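Local coordinates for cation efflux system protein cusF (Escherichia coli, PDB 3E6Z), which binds one copper ion per polypeptide as a periplasmic metallochaperone, and belongs to the Cus efflux system that mediates resistance to copper and silver, at residues N63-G68 against L72-K77; I26-I31 against P37-R42. The protein carries 1 engineered substitution. All blocks are in the same frame, centred on the assembly; numbering follows the deposited sequence.

Contact 1: residues N63-G68 against L72-K77; sequences NFVQQG and LLQDIK
Asn63 meets Asp75 through both backbone and side chain. Its N donates to Asp75 O at 3.1 Å, and its ND2 reaches Asp75 OD1 at 2.8 Å along an almost straight bond (173°). The carboxylate oxygen lies in the plane of the amide and uses its syn lone pair, although the two flat groups are turned 63° apart. Asp75 CG stands between its own backbone N and carbonyl carbon (chi1 52°), which swings the carboxylate back toward Asn63. With OD1 of Asn63 bonded to Ser9 OG, both ends of the amide are held. Gln74 N donates to Asn63 O at 2.8 Å, and Asp75 N donates weakly to Asn63 O at 3.5 Å.

Phe64 faces Leu73 in a non-hydrogen-bonded pair. Its CB lies 4.3 Å from Leu73 CD2, but its ring leads off to pack edge-to-face with Phe43, while Phe64 CA makes a CA-H...O contact of 3.1 Å with Leu72 O. Val65 then pairs with Leu72 by two backbone bonds, N to Leu72 O and O from Leu72 N. Its two methyls divide their partners: CG2 touches Leu72 CB at 3.9 Å, and CG1 lies against the amide end of Gln74, which a bend at chi2 folds across it. The extended side chain of Gln67 crosses that of Leu72 at a slant, its OE1 3.8 Å from Leu72 CD1. Gln74 and Asp75 both facing Asn63 make a classic beta bulge, here in the last hairpin of an OB-fold barrel, at the corner where strand 70-78 turns.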
loop_
_atom_site.group_PDB
_atom_site.type_symbol
_atom_site.label_atom_id
_atom_site.label_comp_id
_atom_site.label_asym_id
_atom_site.label_seq_id
_atom_site.Cartn_x
_atom_site.Cartn_y
_atom_site.Cartn_z
ATOM N N ASN A 63 -0.642 -2.357 -4.543
ATOM C CA ASN A 63 0.736 -2.604 -5.063
ATOM C C ASN A 63 1.471 -1.280 -4.862
ATOM O O ASN A 63 0.913 -0.209 -5.056
ATOM C CB ASN A 63 0.744 -2.938 -6.565
ATOM C CG ASN A 63 0.175 -4.315 -6.763
ATOM O OD1 ASN A 63 0.854 -5.312 -6.508
ATOM N ND2 ASN A 63 -1.151 -4.399 -6.982
ATOM N N PHE A 64 2.757 -1.362 -4.448
ATOM C CA PHE A 64 3.504 -0.104 -4.210
ATOM C C PHE A 64 4.974 -0.363 -4.547
ATOM O O PHE A 64 5.468 -1.459 -4.697
ATOM C CB PHE A 64 3.331 0.314 -2.698
ATOM C CG PHE A 64 3.903 -0.678 -1.699
ATOM C CD1 PHE A 64 3.110 -1.783 -1.284
ATOM C CD2 PHE A 64 5.185 -0.574 -1.168
ATOM C CE1 PHE A 64 3.564 -2.663 -0.317
ATOM C CE2 PHE A 64 5.621 -1.488 -0.231
ATOM C CZ PHE A 64 4.807 -2.499 0.187
ATOM N N VAL A 65 5.646 0.808 -4.695
ATOM C CA VAL A 65 7.087 0.815 -4.951
ATOM C C VAL A 65 7.761 1.636 -3.838
ATOM O O VAL A 65 7.275 2.694 -3.425
ATOM C CB VAL A 65 7.440 1.367 -6.365
ATOM C CG1 VAL A 65 6.801 0.441 -7.374
ATOM C CG2 VAL A 65 7.044 2.563 -6.541
ATOM N N GLN A 66 8.889 1.131 -3.383
ATOM C CA GLN A 66 9.627 1.910 -2.309
ATOM C C GLN A 66 10.540 2.896 -2.985
ATOM O O GLN A 66 11.241 2.586 -4.008
ATOM C CB GLN A 66 10.444 0.949 -1.428
ATOM C CG GLN A 66 10.839 1.546 -0.107
ATOM C CD GLN A 66 9.618 1.843 0.791
ATOM O OE1 GLN A 66 8.537 1.214 0.701
ATOM N NE2 GLN A 66 9.851 2.779 1.747
ATOM N N GLN A 67 10.500 4.122 -2.471
ATOM C CA GLN A 67 11.378 5.229 -2.956
ATOM C C GLN A 67 11.940 5.885 -1.684
ATOM O O GLN A 67 11.311 6.775 -1.106
ATOM C CB GLN A 67 10.614 6.183 -3.830
ATOM C CG GLN A 67 11.528 7.256 -4.397
ATOM C CD GLN A 67 10.787 8.205 -5.226
ATOM O OE1 GLN A 67 10.562 8.012 -6.436
ATOM N NE2 GLN A 67 10.356 9.266 -4.618
ATOM N N GLY A 68 13.067 5.391 -1.233
ATOM C CA GLY A 68 13.606 5.882 0.049
ATOM C C GLY A 68 12.606 5.542 1.172
ATOM O O GLY A 68 12.227 4.397 1.402
ATOM N N LEU A 72 5.227 4.359 -2.515
ATOM C CA LEU A 72 4.358 5.012 -3.486
ATOM C C LEU A 72 3.361 4.000 -4.063
ATOM O O LEU A 72 3.735 2.951 -4.568
ATOM C CB LEU A 72 5.209 5.505 -4.676
ATOM C CG LEU A 72 6.353 6.458 -4.259
ATOM C CD1 LEU A 72 7.060 6.907 -5.599
ATOM C CD2 LEU A 72 5.806 7.717 -3.503
ATOM N N LEU A 73 2.049 4.341 -3.941
ATOM C CA LEU A 73 1.043 3.373 -4.466
ATOM C C LEU A 73 0.989 3.347 -5.934
ATOM O O LEU A 73 0.839 4.382 -6.628
ATOM C CB LEU A 73 -0.326 3.779 -3.896
ATOM C CG LEU A 73 -0.511 3.527 -2.412
ATOM C CD1 LEU A 73 -1.710 4.318 -1.887
ATOM C CD2 LEU A 73 -0.616 2.041 -2.117
ATOM N N GLN A 74 1.064 2.149 -6.520
ATOM C CA GLN A 74 0.731 1.922 -7.902
ATOM C C GLN A 74 -0.801 1.873 -8.083
ATOM O O GLN A 74 -1.314 2.434 -9.059
ATOM C CB GLN A 74 1.318 0.578 -8.392
ATOM C CG GLN A 74 2.873 0.430 -8.278
ATOM C CD GLN A 74 3.579 1.281 -9.350
ATOM O OE1 GLN A 74 3.741 2.493 -9.153
ATOM N NE2 GLN A 74 3.937 0.640 -10.447
ATOM N N ASP A 75 -1.475 1.170 -7.158
ATOM C CA ASP A 75 -2.934 0.955 -7.312
ATOM C C ASP A 75 -3.430 0.458 -5.960
ATOM O O ASP A 75 -2.663 -0.033 -5.129
ATOM C CB ASP A 75 -3.225 -0.020 -8.449
ATOM C CG ASP A 75 -2.437 -1.331 -8.311
ATOM O OD1 ASP A 75 -2.651 -2.072 -7.332
ATOM O OD2 ASP A 75 -1.449 -1.488 -9.079
ATOM N N ILE A 76 -4.747 0.581 -5.768
ATOM C CA ILE A 76 -5.386 0.068 -4.552
ATOM C C ILE A 76 -6.818 -0.093 -4.936
ATOM O O ILE A 76 -7.439 0.695 -5.581
ATOM C CB ILE A 76 -5.178 1.082 -3.351
ATOM C CG1 ILE A 76 -5.847 0.492 -2.079
ATOM C CG2 ILE A 76 -5.675 2.493 -3.648
ATOM C CD1 ILE A 76 -5.353 1.149 -0.859
ATOM N N LYS A 77 -7.405 -1.207 -4.424
ATOM C CA LYS A 77 -8.774 -1.540 -4.654
ATOM C C LYS A 77 -9.258 -2.301 -3.480
ATOM O O LYS A 77 -8.520 -2.980 -2.837
ATOM C CB LYS A 77 -9.030 -2.417 -5.871
ATOM C CG LYS A 77 -8.481 -3.740 -5.856
ATOM C CD LYS A 77 -9.092 -4.506 -7.078
ATOM C CE LYS A 77 -9.351 -6.032 -6.869
ATOM N NZ LYS A 77 -9.848 -6.709 -5.642
#

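Contact 2: residues I26-I31 against P37-R42; sequences IHHDPI and PEMTMR. With CU (copper (II) ion), chain B; ACT (acetate ion), chain C.
His28, Met39 and Met41 form the copper site of CusF, carried on the antiparallel hairpin of strands 23-28 and 39-44 in its OB-fold barrel. His28 NE2 binds copper at 2.0 Å, and the SD atoms of Met39 and Met41 each do so at 2.3 Å in one of the two conformers modelled for each methionine. The three ligands share one face of the sheet; both methionine side chains run extended to SD (chi2 170° and -173°), which carries the sulfur out to the metal, and bend at the last torsion, turning the methyl CE. Met41 SD lies in the plane of the imidazole at its edge; Met39 SD approaches obliquely.

The ring is fixed from several directions. His28 ND1 donates to Asp29 O at 2.8 Å, leaving NE2 directed at the metal. Met39 O lies over one face, offset toward the rim, and Ile31 CD1 over the opposite one; the side chain also touches Phe62 and the engineered Ala36. Backbone bonds in both directions join Ile26 to Met41 and His28 to Met39, setting the ligands in register.

Before the strand begins, Glu38 CG lies 3.7 Å from Pro30 CD, the two side chains running side by side. On the sheet face away from the copper, His27 CG lies anti to the backbone N (chi1 -175°), and its ring presents an edge to Thr40, with His27 ND1 and Thr40 OG1 hydrogen-bonded at 2.7 Å.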
loop_
_atom_site.group_PDB
_atom_site.type_symbol
_atom_site.label_atom_id
_atom_site.label_comp_id
_atom_site.label_asym_id
_atom_site.label_seq_id
_atom_site.Cartn_x
_atom_site.Cartn_y
_atom_site.Cartn_z
ATOM N N ILE A 26 -2.338 2.065 6.199
ATOM C CA ILE A 26 -2.835 0.697 5.995
ATOM C C ILE A 26 -2.169 -0.220 6.946
ATOM O O ILE A 26 -0.919 -0.215 7.095
ATOM C CB ILE A 26 -2.586 0.197 4.529
ATOM C CG1 ILE A 26 -3.218 1.174 3.556
ATOM C CG2 ILE A 26 -3.103 -1.280 4.349
ATOM C CD1 ILE A 26 -2.927 0.809 2.031
ATOM N N HIS A 27 -3.001 -1.107 7.613
ATOM C CA HIS A 27 -2.404 -2.168 8.398
ATOM C C HIS A 27 -2.389 -3.415 7.493
ATOM O O HIS A 27 -3.426 -4.004 7.129
ATOM C CB HIS A 27 -3.253 -2.411 9.661
ATOM C CG HIS A 27 -2.603 -3.421 10.548
ATOM N ND1 HIS A 27 -1.407 -3.144 11.137
ATOM C CD2 HIS A 27 -2.965 -4.707 10.882
ATOM C CE1 HIS A 27 -1.053 -4.229 11.823
ATOM N NE2 HIS A 27 -1.962 -5.186 11.676
ATOM N N HIS A 28 -1.171 -3.709 6.954
ATOM C CA HIS A 28 -1.030 -4.755 5.955
ATOM C C HIS A 28 -0.824 -6.159 6.590
ATOM O O HIS A 28 -0.265 -6.257 7.692
ATOM C CB HIS A 28 0.072 -4.403 4.914
ATOM C CG HIS A 28 1.496 -4.444 5.435
ATOM N ND1 HIS A 28 2.131 -5.587 5.815
ATOM C CD2 HIS A 28 2.472 -3.484 5.494
ATOM C CE1 HIS A 28 3.428 -5.335 6.105
ATOM N NE2 HIS A 28 3.685 -4.035 5.920
ATOM N N ASP A 29 -1.369 -7.123 5.877
ATOM C CA ASP A 29 -1.158 -8.556 6.186
ATOM C C ASP A 29 0.286 -8.883 5.944
ATOM O O ASP A 29 1.028 -8.102 5.306
ATOM C CB ASP A 29 -2.082 -9.369 5.311
ATOM C CG ASP A 29 -3.527 -8.950 5.518
ATOM O OD1 ASP A 29 -3.947 -8.819 6.762
ATOM O OD2 ASP A 29 -4.247 -8.872 4.549
ATOM N N PRO A 30 0.772 -10.022 6.465
ATOM C CA PRO A 30 2.187 -10.374 6.167
ATOM C C PRO A 30 2.438 -10.347 4.656
ATOM O O PRO A 30 1.572 -10.740 3.833
ATOM C CB PRO A 30 2.333 -11.773 6.801
ATOM C CG PRO A 30 1.261 -11.812 7.863
ATOM C CD PRO A 30 0.110 -11.053 7.265
ATOM N N ILE A 31 3.663 -9.940 4.350
ATOM C CA ILE A 31 4.053 -9.886 2.896
ATOM C C ILE A 31 5.216 -10.878 2.636
ATOM O O ILE A 31 6.368 -10.574 3.013
ATOM C CB ILE A 31 4.507 -8.503 2.450
ATOM C CG1 ILE A 31 3.472 -7.395 2.814
ATOM C CG2 ILE A 31 4.735 -8.525 0.878
ATOM C CD1 ILE A 31 3.929 -6.055 2.541
ATOM N N PRO A 37 6.150 -9.051 8.525
ATOM C CA PRO A 37 4.992 -9.441 9.342
ATOM C C PRO A 37 3.875 -8.419 9.075
ATOM O O PRO A 37 4.023 -7.499 8.232
ATOM C CB PRO A 37 5.485 -9.258 10.738
ATOM C CG PRO A 37 6.488 -8.067 10.603
ATOM C CD PRO A 37 7.086 -8.218 9.278
ATOM N N GLU A 38 2.775 -8.563 9.808
ATOM C CA GLU A 38 1.741 -7.561 9.799
ATOM C C GLU A 38 2.355 -6.207 10.249
ATOM O O GLU A 38 3.158 -6.152 11.184
ATOM C CB GLU A 38 0.641 -7.916 10.752
ATOM C CG GLU A 38 -0.092 -9.215 10.496
ATOM C CD GLU A 38 0.524 -10.401 11.183
ATOM O OE1 GLU A 38 1.730 -10.331 11.629
ATOM O OE2 GLU A 38 -0.202 -11.441 11.275
ATOM N N MET A 39 2.020 -5.097 9.581
ATOM C CA MET A 39 2.556 -3.806 9.977
ATOM C C MET A 39 1.571 -2.684 9.612
ATOM O O MET A 39 0.978 -2.771 8.553
ATOM C CB MET A 39 3.868 -3.416 9.206
ATOM C CG MET A 39 5.003 -4.376 9.321
ATOM S SD MET A 39 6.338 -4.007 8.185
ATOM C CE MET A 39 7.055 -2.637 9.020
ATOM N N THR A 40 1.508 -1.603 10.420
ATOM C CA THR A 40 0.789 -0.394 9.987
ATOM C C THR A 40 1.824 0.517 9.352
ATOM O O THR A 40 2.853 0.888 9.971
ATOM C CB THR A 40 0.126 0.335 11.203
ATOM O OG1 THR A 40 -0.850 -0.540 11.796
ATOM C CG2 THR A 40 -0.460 1.664 10.822
ATOM N N MET A 41 1.551 0.940 8.107
ATOM C CA MET A 41 2.474 1.762 7.336
ATOM C C MET A 41 1.683 2.854 6.625
ATOM O O MET A 41 0.484 2.690 6.339
ATOM C CB MET A 41 3.313 0.963 6.292
ATOM C CG MET A 41 4.020 -0.234 6.875
ATOM S SD MET A 41 5.115 -1.023 5.723
ATOM C CE MET A 41 6.612 -0.053 5.859
ATOM N N ARG A 42 2.404 3.949 6.274
ATOM C CA ARG A 42 1.843 5.032 5.490
ATOM C C ARG A 42 2.192 4.858 4.021
ATOM O O ARG A 42 3.416 4.689 3.664
ATOM C CB ARG A 42 2.401 6.394 5.936
ATOM C CG ARG A 42 1.950 6.773 7.322
ATOM C CD ARG A 42 2.849 7.852 7.963
ATOM N NE ARG A 42 2.924 9.151 7.280
ATOM C CZ ARG A 42 2.030 10.130 7.376
ATOM N NH1 ARG A 42 2.209 11.264 6.718
ATOM N NH2 ARG A 42 0.895 10.005 8.060
HETATM CU CU CU B . 5.486 -3.264 6.199
HETATM C C ACT C . 5.576 8.112 4.929
HETATM O O ACT C . 5.089 8.391 3.857
HETATM O OXT ACT C . 5.484 8.925 5.922
HETATM C CH3 ACT C . 6.249 6.820 5.074
#

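From the N terminus, strand 8-18 comes first and ends up central in the sheet, between the two hairpins. Contact 2 then closes a short loop, joining 26-31 to 37-42 with five residues between them, before the chain continues through strand 39-44 toward strand 59-67. Contact 1 closes the last hairpin, with three residues separating 63-68 from 72-77. The two loops follow in series, neither enclosing nor crossing the other. Their centres lie about 13 Å apart, yet they meet inside the barrel, where Ile76 CD1 packs 3.8 Å from Ile26 CD1. A Leu73-Thr44 backbone bond also links strand 70-78 to strand 39-44, joining the outermost strands.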